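Side-chain contacts in polyhedrin (Orgyia pseudotsugata cypovirus 5, PDB 5A8U), which builds the crystalline occlusion bodies (polyhedra) that shield the virus from the outside environment until insect larvae ingest them: residues Ala226-Asn229 against Glu230-Val234; Gly56-Asn59 against Arg60-Lys64. All blocks are in the same frame, centred on the assembly; numbering follows the deposited sequence.

Both contacts are worked examples of one local problem, how a strand hands the chain over to a helix, and each has an asparagine at the N-cap. In contact 2 the strand 53-58, an outermost strand of the three-stranded sheet, runs into the short helix 60-63; in contact 1 the strand 223-227, at the edge of the six-stranded sheet, runs into the longer helix 230-241. Their centres lie about 19 Å apart and their nearest atoms about 8 Å. Asn229 OD1 caps its own helix; Asn59 ND2 donates a hydrogen bond to Thr222 O of the third subunit. Both junctions meet neighbouring copies of the protein, contact 1 the second and contact 2 the third.

Contact 1. Residues Ala226-Asn229 against Glu230-Val234; sequences AYVN and EKVAV
Asn229 caps the helix that begins at Glu230, and Tyr227, two residues earlier, lays its ring against the first turn of that helix. This is an N-cap at a strand-to-helix junction, where the edge strand 223-227 of the six-stranded sheet gives way to helix 230-241. The Asn229 side chain folds back over the helix start because CG stands between its own backbone N and carbonyl carbon (chi1 68°). OD1 then accepts from Val232 N at 2.9 Å in a nearly straight bond (168°), with the donor close to the line of the side-chain carbonyl. The main-chain O of the same residue takes Ala233 N at 3.1 Å, so one asparagine satisfies two amides of the first turn.

The tight side is the aromatic one. Ala233 CA sits over one face of the Tyr227 ring, 3.8 Å from its centroid, a CH-pi contact shifted toward the rim, while Ala233 CB comes to 3.5 Å from Tyr227 CD2. Val232 CG1 meets the ring at Tyr227 CD1. Beyond the junction, Val43 of the adjacent strand and Phe237 farther along the helix also touch Tyr227, and His88 of the second subunit stacks on its ring, so the tyrosine also lies at a subunit interface.

The outer side is looser. Val228 and Lys231 are exposed in the trimer, although both touch a neighbouring molecule in the crystal, and Lys231 leads its amine away along the helix to a salt bridge with Glu235. The Glu230 carboxylate, though directed away from the junction, is held by hydrogen bonds with Tyr245 OH and Ser248 N. Across this outer side Val228 reaches the helix through one methyl, CG1, which lies 4.0 Å from Val232 CG2.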
# COMPACT_ATOMS: atom_id res chain seq x y z
N ALA A 226 -7.20 -17.53 -1.55
CA ALA A 226 -6.66 -18.81 -1.13
C ALA A 226 -7.52 -19.90 -1.73
O ALA A 226 -8.75 -19.77 -1.79
CB ALA A 226 -6.62 -18.92 0.38
N TYR A 227 -6.87 -20.97 -2.17
CA TYR A 227 -7.53 -22.11 -2.78
C TYR A 227 -7.31 -23.36 -1.93
O TYR A 227 -6.25 -23.52 -1.31
CB TYR A 227 -6.98 -22.37 -4.19
CG TYR A 227 -7.56 -21.47 -5.24
CD1 TYR A 227 -8.87 -21.64 -5.66
CD2 TYR A 227 -6.82 -20.43 -5.79
CE1 TYR A 227 -9.45 -20.81 -6.62
CE2 TYR A 227 -7.38 -19.59 -6.76
CZ TYR A 227 -8.70 -19.78 -7.16
OH TYR A 227 -9.30 -18.97 -8.11
N VAL A 228 -8.30 -24.24 -1.93
CA VAL A 228 -8.24 -25.48 -1.15
C VAL A 228 -7.02 -26.36 -1.51
O VAL A 228 -6.43 -27.00 -0.64
CB VAL A 228 -9.56 -26.29 -1.29
CG1 VAL A 228 -9.75 -26.78 -2.72
CG2 VAL A 228 -9.58 -27.45 -0.28
N ASN A 229 -6.66 -26.39 -2.78
CA ASN A 229 -5.42 -27.05 -3.18
C ASN A 229 -4.86 -26.48 -4.46
O ASN A 229 -5.51 -25.67 -5.14
CB ASN A 229 -5.55 -28.58 -3.24
CG ASN A 229 -6.46 -29.09 -4.35
OD1 ASN A 229 -6.78 -28.39 -5.30
ND2 ASN A 229 -6.83 -30.37 -4.24
N GLU A 230 -3.64 -26.90 -4.78
CA GLU A 230 -2.96 -26.42 -5.97
C GLU A 230 -3.73 -26.80 -7.24
O GLU A 230 -3.77 -26.03 -8.19
CB GLU A 230 -1.54 -27.00 -5.99
CG GLU A 230 -0.81 -26.92 -7.31
CD GLU A 230 0.60 -27.46 -7.17
OE1 GLU A 230 0.79 -28.68 -7.33
OE2 GLU A 230 1.49 -26.66 -6.84
N LYS A 231 -4.34 -27.98 -7.25
CA LYS A 231 -5.07 -28.44 -8.43
C LYS A 231 -6.16 -27.44 -8.82
O LYS A 231 -6.26 -27.02 -9.98
CB LYS A 231 -5.66 -29.83 -8.13
CG LYS A 231 -6.42 -30.46 -9.29
CD LYS A 231 -7.88 -30.05 -9.28
CE LYS A 231 -8.67 -30.94 -10.24
NZ LYS A 231 -9.99 -30.33 -10.53
N VAL A 232 -6.95 -27.04 -7.84
CA VAL A 232 -8.01 -26.08 -8.09
C VAL A 232 -7.47 -24.69 -8.47
O VAL A 232 -7.98 -24.03 -9.37
CB VAL A 232 -8.96 -25.98 -6.87
CG1 VAL A 232 -9.99 -24.88 -7.08
CG2 VAL A 232 -9.63 -27.35 -6.63
N ALA A 233 -6.43 -24.24 -7.78
CA ALA A 233 -5.79 -22.98 -8.13
C ALA A 233 -5.35 -22.94 -9.59
O ALA A 233 -5.55 -21.95 -10.28
CB ALA A 233 -4.59 -22.74 -7.22
N VAL A 234 -4.70 -24.02 -10.03
CA VAL A 234 -4.18 -24.04 -11.40
C VAL A 234 -5.31 -23.98 -12.42
O VAL A 234 -5.24 -23.23 -13.39
CB VAL A 234 -3.27 -25.25 -11.62
CG1 VAL A 234 -2.97 -25.41 -13.09
CG2 VAL A 234 -1.98 -25.07 -10.84

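Contact 2. Residues Gly56-Asn59 against Arg60-Lys64; sequences GSLN and RQLMK
The chain stays extended through Leu58 and Asn59 and becomes helical at Arg60, making a single turn in which Asn59 O accepts from Met63 N at 2.9 Å and, in a weak, bent bond (135°), from Leu62 N. Leu58 points into this turn and carries the apolar contact: its CD2 branch lies 3.9 Å from Leu62 CB, and its CB faces Met63 SD at 3.7 Å. Both side chains cross Leu58 at about a right angle. The bend at chi2 (-70°) brings Met63 SD to the leucine, and the one at chi3 turns CE away from it. The motif is a strand-to-helix junction with Asn59 at the N-cap, joining strand 53-58 to helix 60-63; Val34, Tyr46 and Trp48 of the larger sheet also touch Leu58. On the polar side, the amides of Asn59 and Gln61 cross with their planes 34° apart, Gln61 OE1 standing 3.4 Å from Asn59 CG. Each sends its nitrogen to the third subunit: Asn59 ND2 hydrogen-bonds to Thr222 O there, and Gln61 NE2 to Ser224 O and Met69 O. Arg60 turns away to a salt bridge with Asp106 and a hydrogen bond to Pro188 O.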
# COMPACT_ATOMS: atom_id res chain seq x y z
N GLY A 56 6.90 -4.91 -4.08
CA GLY A 56 5.89 -5.21 -3.09
C GLY A 56 6.50 -5.96 -1.93
O GLY A 56 7.72 -6.17 -1.89
N SER A 57 5.66 -6.34 -0.98
CA SER A 57 6.11 -7.00 0.22
C SER A 57 4.94 -7.72 0.87
O SER A 57 3.78 -7.43 0.58
CB SER A 57 6.72 -5.98 1.21
OG SER A 57 5.71 -5.18 1.83
N LEU A 58 5.24 -8.66 1.75
CA LEU A 58 4.21 -9.27 2.58
C LEU A 58 4.74 -9.38 3.99
O LEU A 58 5.80 -9.98 4.21
CB LEU A 58 3.86 -10.67 2.08
CG LEU A 58 3.25 -10.78 0.68
CD1 LEU A 58 3.22 -12.25 0.27
CD2 LEU A 58 1.85 -10.16 0.66
N ASN A 59 4.03 -8.81 4.96
CA ASN A 59 4.41 -9.04 6.35
C ASN A 59 3.75 -10.30 6.92
O ASN A 59 3.02 -11.02 6.20
CB ASN A 59 4.17 -7.80 7.23
CG ASN A 59 2.71 -7.41 7.32
OD1 ASN A 59 1.82 -8.15 6.87
ND2 ASN A 59 2.45 -6.26 7.94
N ARG A 60 3.99 -10.61 8.20
CA ARG A 60 3.47 -11.89 8.71
C ARG A 60 1.95 -11.97 8.65
O ARG A 60 1.38 -13.05 8.41
CB ARG A 60 3.97 -12.22 10.13
CG ARG A 60 5.36 -12.88 10.20
CD ARG A 60 5.56 -14.08 9.22
NE ARG A 60 4.97 -15.35 9.65
CZ ARG A 60 5.18 -16.51 9.01
NH1 ARG A 60 5.96 -16.54 7.94
NH2 ARG A 60 4.63 -17.64 9.45
N GLN A 61 1.28 -10.83 8.80
CA GLN A 61 -0.18 -10.83 8.75
C GLN A 61 -0.72 -11.36 7.42
O GLN A 61 -1.79 -11.96 7.38
CB GLN A 61 -0.75 -9.44 9.02
CG GLN A 61 -0.75 -9.06 10.50
CD GLN A 61 0.51 -8.34 10.96
OE1 GLN A 61 1.55 -8.45 10.32
NE2 GLN A 61 0.43 -7.64 12.10
N LEU A 62 0.02 -11.13 6.34
CA LEU A 62 -0.37 -11.66 5.03
C LEU A 62 0.35 -12.95 4.63
O LEU A 62 -0.11 -13.65 3.73
CB LEU A 62 -0.21 -10.59 3.94
CG LEU A 62 -1.19 -9.41 4.10
CD1 LEU A 62 -1.06 -8.42 2.94
CD2 LEU A 62 -2.63 -9.91 4.19
N MET A 63 1.47 -13.27 5.28
CA MET A 63 2.14 -14.54 4.99
C MET A 63 1.35 -15.72 5.54
O MET A 63 1.41 -16.83 4.99
CB MET A 63 3.56 -14.56 5.57
CG MET A 63 4.52 -13.58 4.92
SD MET A 63 4.97 -14.05 3.23
CE MET A 63 5.99 -15.50 3.56
N LYS A 64 0.66 -15.50 6.66
CA LYS A 64 -0.14 -16.54 7.29
C LYS A 64 -1.51 -16.72 6.62
O LYS A 64 -1.96 -15.88 5.85
CB LYS A 64 -0.32 -16.25 8.79
CG LYS A 64 -1.27 -15.10 9.08
CD LYS A 64 -1.39 -14.85 10.58
CE LYS A 64 -2.52 -13.91 10.90
NZ LYS A 64 -3.84 -14.61 10.92